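Local structure of nitroalkane oxidase (Podospora anserina, 3MKH) at residues 82-85 with 86-89; 292-295 with 296-300; 363-366 with 367-370. The protein catalyses the FAD-dependent oxidation of nitroalkanes to aldehydes or ketones, consuming molecular oxygen and releasing nitrite and hydrogen peroxide. All coordinates share one frame; numbering follows the deposited sequence.

Contact 1 (82-85 with 86-89); sequences VEEC and YSVE
S87 turns its hydroxyl back along the helix to E84: OG, set between the backbone N and carbonyl carbon of S87 (chi1 78°), donates to the E84 carbonyl O at 2.8 Å. A water joins the same two residues, donating to S87 OG and to E84 OE2, each at 2.9 Å. The E84 chain, bent at chi2 (60°), curls toward the following turn, and its OE2 lies 3.7 Å from V88 CG2. Elsewhere on the helix, Y86 CB rests 3.4 Å from V82 O. These residues lie in the C-terminal part of helix 75-88 and the step out of it, in the N-terminal domain of the acyl-CoA dehydrogenase fold. Here C85 O accepts two amides, E89 N at 2.8 Å, nearly in line with the carbonyl, and V88 N at 3.0 Å, from above its plane. E89 is then the N-cap of the next helix, its OE2 taking the A92 amide and a hydrogen bond from Y33. Farther out, R286 of helix 262-298 forms salt bridges with both E83 and E84, while E83 OE1 is hydrogen-bonded to Y426 of the second subunit. Y86 OH bonds to H235, and the Y86 side chain lies about 7 Å from FAD.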
# COMPACT_ATOMS: atom_id res chain seq x y z
N VAL A 82 7.86 -7.71 26.56
CA VAL A 82 8.34 -8.07 25.23
C VAL A 82 8.61 -6.84 24.34
O VAL A 82 9.62 -6.80 23.62
CB VAL A 82 7.36 -9.04 24.52
CG1 VAL A 82 7.74 -9.21 23.07
CG2 VAL A 82 7.37 -10.39 25.23
N GLU A 83 7.73 -5.84 24.40
CA GLU A 83 7.92 -4.62 23.62
C GLU A 83 9.23 -3.94 24.02
O GLU A 83 10.04 -3.58 23.16
CB GLU A 83 6.73 -3.63 23.79
CG GLU A 83 7.00 -2.26 23.13
CD GLU A 83 5.99 -1.15 23.51
OE1 GLU A 83 4.91 -1.48 24.05
OE2 GLU A 83 6.29 0.04 23.27
N GLU A 84 9.44 -3.78 25.32
CA GLU A 84 10.65 -3.15 25.79
C GLU A 84 11.90 -3.95 25.35
O GLU A 84 12.87 -3.37 24.84
CB GLU A 84 10.61 -2.97 27.31
CG GLU A 84 11.91 -2.38 27.90
CD GLU A 84 12.25 -0.99 27.35
OE1 GLU A 84 11.34 -0.27 26.87
OE2 GLU A 84 13.44 -0.63 27.40
N CYS A 85 11.88 -5.26 25.55
CA CYS A 85 13.05 -6.08 25.20
C CYS A 85 13.38 -6.01 23.72
O CYS A 85 14.55 -5.86 23.34
CB CYS A 85 12.88 -7.53 25.64
SG CYS A 85 12.90 -7.71 27.42
N TYR A 86 12.35 -6.10 22.88
CA TYR A 86 12.55 -6.01 21.44
C TYR A 86 12.99 -4.64 20.95
O TYR A 86 13.64 -4.52 19.91
CB TYR A 86 11.33 -6.52 20.66
CG TYR A 86 11.59 -7.87 20.05
CD1 TYR A 86 11.88 -8.95 20.87
CD2 TYR A 86 11.61 -8.06 18.68
CE1 TYR A 86 12.15 -10.19 20.35
CE2 TYR A 86 11.89 -9.32 18.13
CZ TYR A 86 12.15 -10.37 18.99
OH TYR A 86 12.42 -11.63 18.51
N SER A 87 12.65 -3.59 21.69
CA SER A 87 13.08 -2.27 21.30
C SER A 87 14.58 -2.13 21.57
O SER A 87 15.21 -1.19 21.08
CB SER A 87 12.31 -1.18 22.06
OG SER A 87 12.80 -1.02 23.39
N VAL A 88 15.14 -3.06 22.33
CA VAL A 88 16.53 -2.94 22.76
C VAL A 88 17.46 -4.00 22.16
O VAL A 88 18.49 -3.66 21.60
CB VAL A 88 16.66 -2.99 24.31
CG1 VAL A 88 18.13 -3.08 24.72
CG2 VAL A 88 16.00 -1.77 24.95
N GLU A 89 17.11 -5.27 22.29
CA GLU A 89 17.97 -6.34 21.78
C GLU A 89 17.13 -7.56 21.46
O GLU A 89 16.91 -8.43 22.32
CB GLU A 89 19.13 -6.65 22.76
CG GLU A 89 19.83 -8.02 22.58
CD GLU A 89 20.33 -8.26 21.18
OE1 GLU A 89 20.54 -7.28 20.43
OE2 GLU A 89 20.53 -9.44 20.83
O HOH W 1 13.92 1.09 25.06

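Contact 2 (292-295 with 296-300); sequences ALKF and AKEDN
The C-terminal end of helix 262-298, in the acyl-CoA dehydrogenase C-terminal domain, unwinds here, and D299 is the first residue to leave helical geometry. Regular i to i+4 bonding lasts as far as K297, whose N reaches L293 O at 2.9 Å; the E298 amide then makes only weak bonds, to K294 O and F295 O. Three side-chain pairs follow the same spacing. L293 and K297 run side by side, the lysine CE lying 3.7 Å from L293 CD1, while K297 NZ continues to the carbonyl of M414 in the second subunit. K294 bends at chi4 (-65°) and brings NZ to E298 OE1 at 3.6 Å, a long, exposed salt bridge. The third pair, F295 and D299, lies near the FAD site: the F295 side chain is about 6 Å from FAD and packs on V374, while D299 forms a salt bridge with R301, both FAD-binding residues. The carboxylate of D299 is stacked on the phenyl ring, their planes 23° apart. CG of F295 is anti to the backbone N (chi1 176°), which sends the ring out from the helix flank, where D299 CB lies over one face and OD2 sits 4.0 Å from CE2 of F295.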
# COMPACT_ATOMS: atom_id res chain seq x y z
N ALA A 292 15.36 7.04 14.15
CA ALA A 292 15.18 8.04 13.09
C ALA A 292 14.98 9.45 13.65
O ALA A 292 15.54 10.43 13.13
CB ALA A 292 14.01 7.66 12.17
N LEU A 293 14.20 9.55 14.72
CA LEU A 293 13.97 10.84 15.38
C LEU A 293 15.27 11.36 15.96
O LEU A 293 15.57 12.55 15.85
CB LEU A 293 12.91 10.70 16.49
CG LEU A 293 12.40 11.99 17.14
CD1 LEU A 293 11.63 12.83 16.13
CD2 LEU A 293 11.49 11.66 18.32
N LYS A 294 16.06 10.47 16.55
CA LYS A 294 17.37 10.84 17.08
C LYS A 294 18.28 11.39 15.98
O LYS A 294 18.92 12.42 16.13
CB LYS A 294 18.02 9.63 17.74
CG LYS A 294 19.35 9.92 18.45
CD LYS A 294 19.75 8.72 19.33
CE LYS A 294 20.80 9.09 20.37
NZ LYS A 294 22.09 9.47 19.76
N PHE A 295 18.33 10.67 14.86
CA PHE A 295 19.11 11.09 13.70
C PHE A 295 18.63 12.46 13.21
O PHE A 295 19.43 13.35 12.97
CB PHE A 295 18.99 10.01 12.61
CG PHE A 295 19.66 10.36 11.31
CD1 PHE A 295 18.96 10.99 10.30
CD2 PHE A 295 20.98 10.01 11.09
CE1 PHE A 295 19.56 11.29 9.09
CE2 PHE A 295 21.59 10.31 9.89
CZ PHE A 295 20.88 10.94 8.88
N ALA A 296 17.32 12.64 13.12
CA ALA A 296 16.77 13.91 12.65
C ALA A 296 17.07 15.08 13.58
O ALA A 296 17.35 16.20 13.13
CB ALA A 296 15.27 13.80 12.44
N LYS A 297 16.98 14.84 14.88
CA LYS A 297 17.16 15.93 15.84
C LYS A 297 18.63 16.35 15.97
O LYS A 297 18.93 17.44 16.46
CB LYS A 297 16.52 15.61 17.19
CG LYS A 297 14.97 15.62 17.13
CD LYS A 297 14.29 15.49 18.51
CE LYS A 297 12.75 15.56 18.40
NZ LYS A 297 12.11 16.84 18.88
N GLU A 298 19.55 15.51 15.49
CA GLU A 298 20.96 15.85 15.58
C GLU A 298 21.65 16.02 14.22
O GLU A 298 22.83 16.36 14.17
CB GLU A 298 21.70 14.80 16.41
CG GLU A 298 22.12 13.58 15.62
CD GLU A 298 22.79 12.51 16.48
OE1 GLU A 298 22.44 12.38 17.68
OE2 GLU A 298 23.67 11.79 15.95
N ASP A 299 20.92 15.81 13.13
CA ASP A 299 21.51 15.86 11.78
C ASP A 299 20.55 16.47 10.75
O ASP A 299 19.61 15.81 10.29
CB ASP A 299 21.96 14.45 11.35
CG ASP A 299 22.86 14.46 10.11
OD1 ASP A 299 22.63 15.29 9.20
OD2 ASP A 299 23.79 13.63 10.05
N ASN A 300 20.79 17.73 10.37
CA ASN A 300 19.94 18.38 9.36
C ASN A 300 20.36 18.10 7.91
O ASN A 300 19.84 18.71 6.97
CB ASN A 300 19.83 19.89 9.62
CG ASN A 300 21.16 20.63 9.46
OD1 ASN A 300 21.31 21.76 9.93
ND2 ASN A 300 22.12 19.99 8.80

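Contact 3 (363-366 with 367-370); sequences AVKA and CTDV
K365 and D369, one turn apart on helix 345-374, make the charged part of this contact. NZ of K365 donates to D369 OD2 at 2.8 Å, meeting it on the syn side and 19° out of the carboxylate plane. Bends at chi2 (55°) and chi4 (40°) bring the lysine obliquely across the carboxylate, its CE 3.6 Å from D369 OD1. A water accepts from NZ at 3.0 Å and returns a weak bond to OD1, closing a small ring around the salt bridge. Were D369 replaced by alanine, the K365 ammonium would probably lose its carboxylate mate and the bent chain would be free to turn. Among the main-chain bonds the helix is regular: C367 N to A363 O, T368 N to V364 O, D369 N to K365 O at 2.9 Å, and V370 N to A366 O. T368 OG1 hangs beside two carbonyls, K365 O at 3.0 Å and V364 O at 3.3 Å, and its single proton could serve either. Packing places the turn in the helical C-terminal domain: V364 meets T368 of the third subunit, A366 and V370 lie on V320 of helix 311-340, and C367 on L388 and L389 of helix 385-392.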
# COMPACT_ATOMS: atom_id res chain seq x y z
N ALA A 363 5.60 -3.59 11.29
CA ALA A 363 7.03 -3.46 11.62
C ALA A 363 7.95 -3.44 10.38
O ALA A 363 8.87 -2.61 10.27
CB ALA A 363 7.47 -4.57 12.60
N VAL A 364 7.71 -4.35 9.44
CA VAL A 364 8.49 -4.37 8.20
C VAL A 364 8.32 -3.05 7.42
O VAL A 364 9.30 -2.42 7.02
CB VAL A 364 8.10 -5.58 7.30
CG1 VAL A 364 8.89 -5.56 5.99
CG2 VAL A 364 8.32 -6.89 8.07
N LYS A 365 7.08 -2.61 7.25
CA LYS A 365 6.77 -1.32 6.61
C LYS A 365 7.41 -0.11 7.32
O LYS A 365 7.93 0.79 6.68
CB LYS A 365 5.25 -1.16 6.47
CG LYS A 365 4.74 0.20 5.99
CD LYS A 365 5.37 0.64 4.67
CE LYS A 365 4.53 1.73 3.98
NZ LYS A 365 3.95 2.78 4.91
N ALA A 366 7.40 -0.11 8.66
CA ALA A 366 8.04 0.95 9.42
C ALA A 366 9.54 0.99 9.18
O ALA A 366 10.13 2.07 9.09
CB ALA A 366 7.78 0.77 10.91
N CYS A 367 10.17 -0.19 9.15
CA CYS A 367 11.61 -0.24 8.95
C CYS A 367 12.00 0.25 7.55
O CYS A 367 12.99 0.97 7.39
CB CYS A 367 12.16 -1.64 9.25
SG CYS A 367 12.13 -2.07 11.02
N THR A 368 11.21 -0.12 6.54
CA THR A 368 11.51 0.34 5.17
C THR A 368 11.26 1.84 5.04
O THR A 368 12.03 2.54 4.40
CB THR A 368 10.74 -0.47 4.06
OG1 THR A 368 9.34 -0.53 4.35
CG2 THR A 368 11.27 -1.90 3.99
N ASP A 369 10.18 2.33 5.67
CA ASP A 369 9.89 3.77 5.67
C ASP A 369 11.01 4.56 6.32
O ASP A 369 11.41 5.61 5.84
CB ASP A 369 8.60 4.07 6.43
CG ASP A 369 7.36 3.92 5.57
OD1 ASP A 369 7.49 3.80 4.34
OD2 ASP A 369 6.24 3.93 6.14
N VAL A 370 11.49 4.07 7.46
CA VAL A 370 12.53 4.77 8.18
C VAL A 370 13.86 4.80 7.40
O VAL A 370 14.59 5.79 7.41
CB VAL A 370 12.70 4.17 9.59
CG1 VAL A 370 14.04 4.48 10.14
CG2 VAL A 370 11.57 4.68 10.51
O HOH W 2 4.65 5.04 3.04

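Contact 1 comes first along the chain, in the N-terminal domain, and contacts 2 and 3 follow in the C-terminal domain. Their centres are 21 Å (1 to 2), 16 Å (1 to 3) and 17 Å (2 to 3) apart. Contacts 2 and 3 meet where helices 262-298 and 345-374 pack together, A292 CB lying 3.8 Å from V370 CG1. Contact 1 touches neither, their nearest atoms being about 11 and 8 Å away, yet helix 262-298 connects it to contact 2, since M280 and R286 of that helix meet residues of 82-89. This shared helix therefore ties the two helical domains together, and contacts 2 and 3 both reach the third subunit of the tetramer.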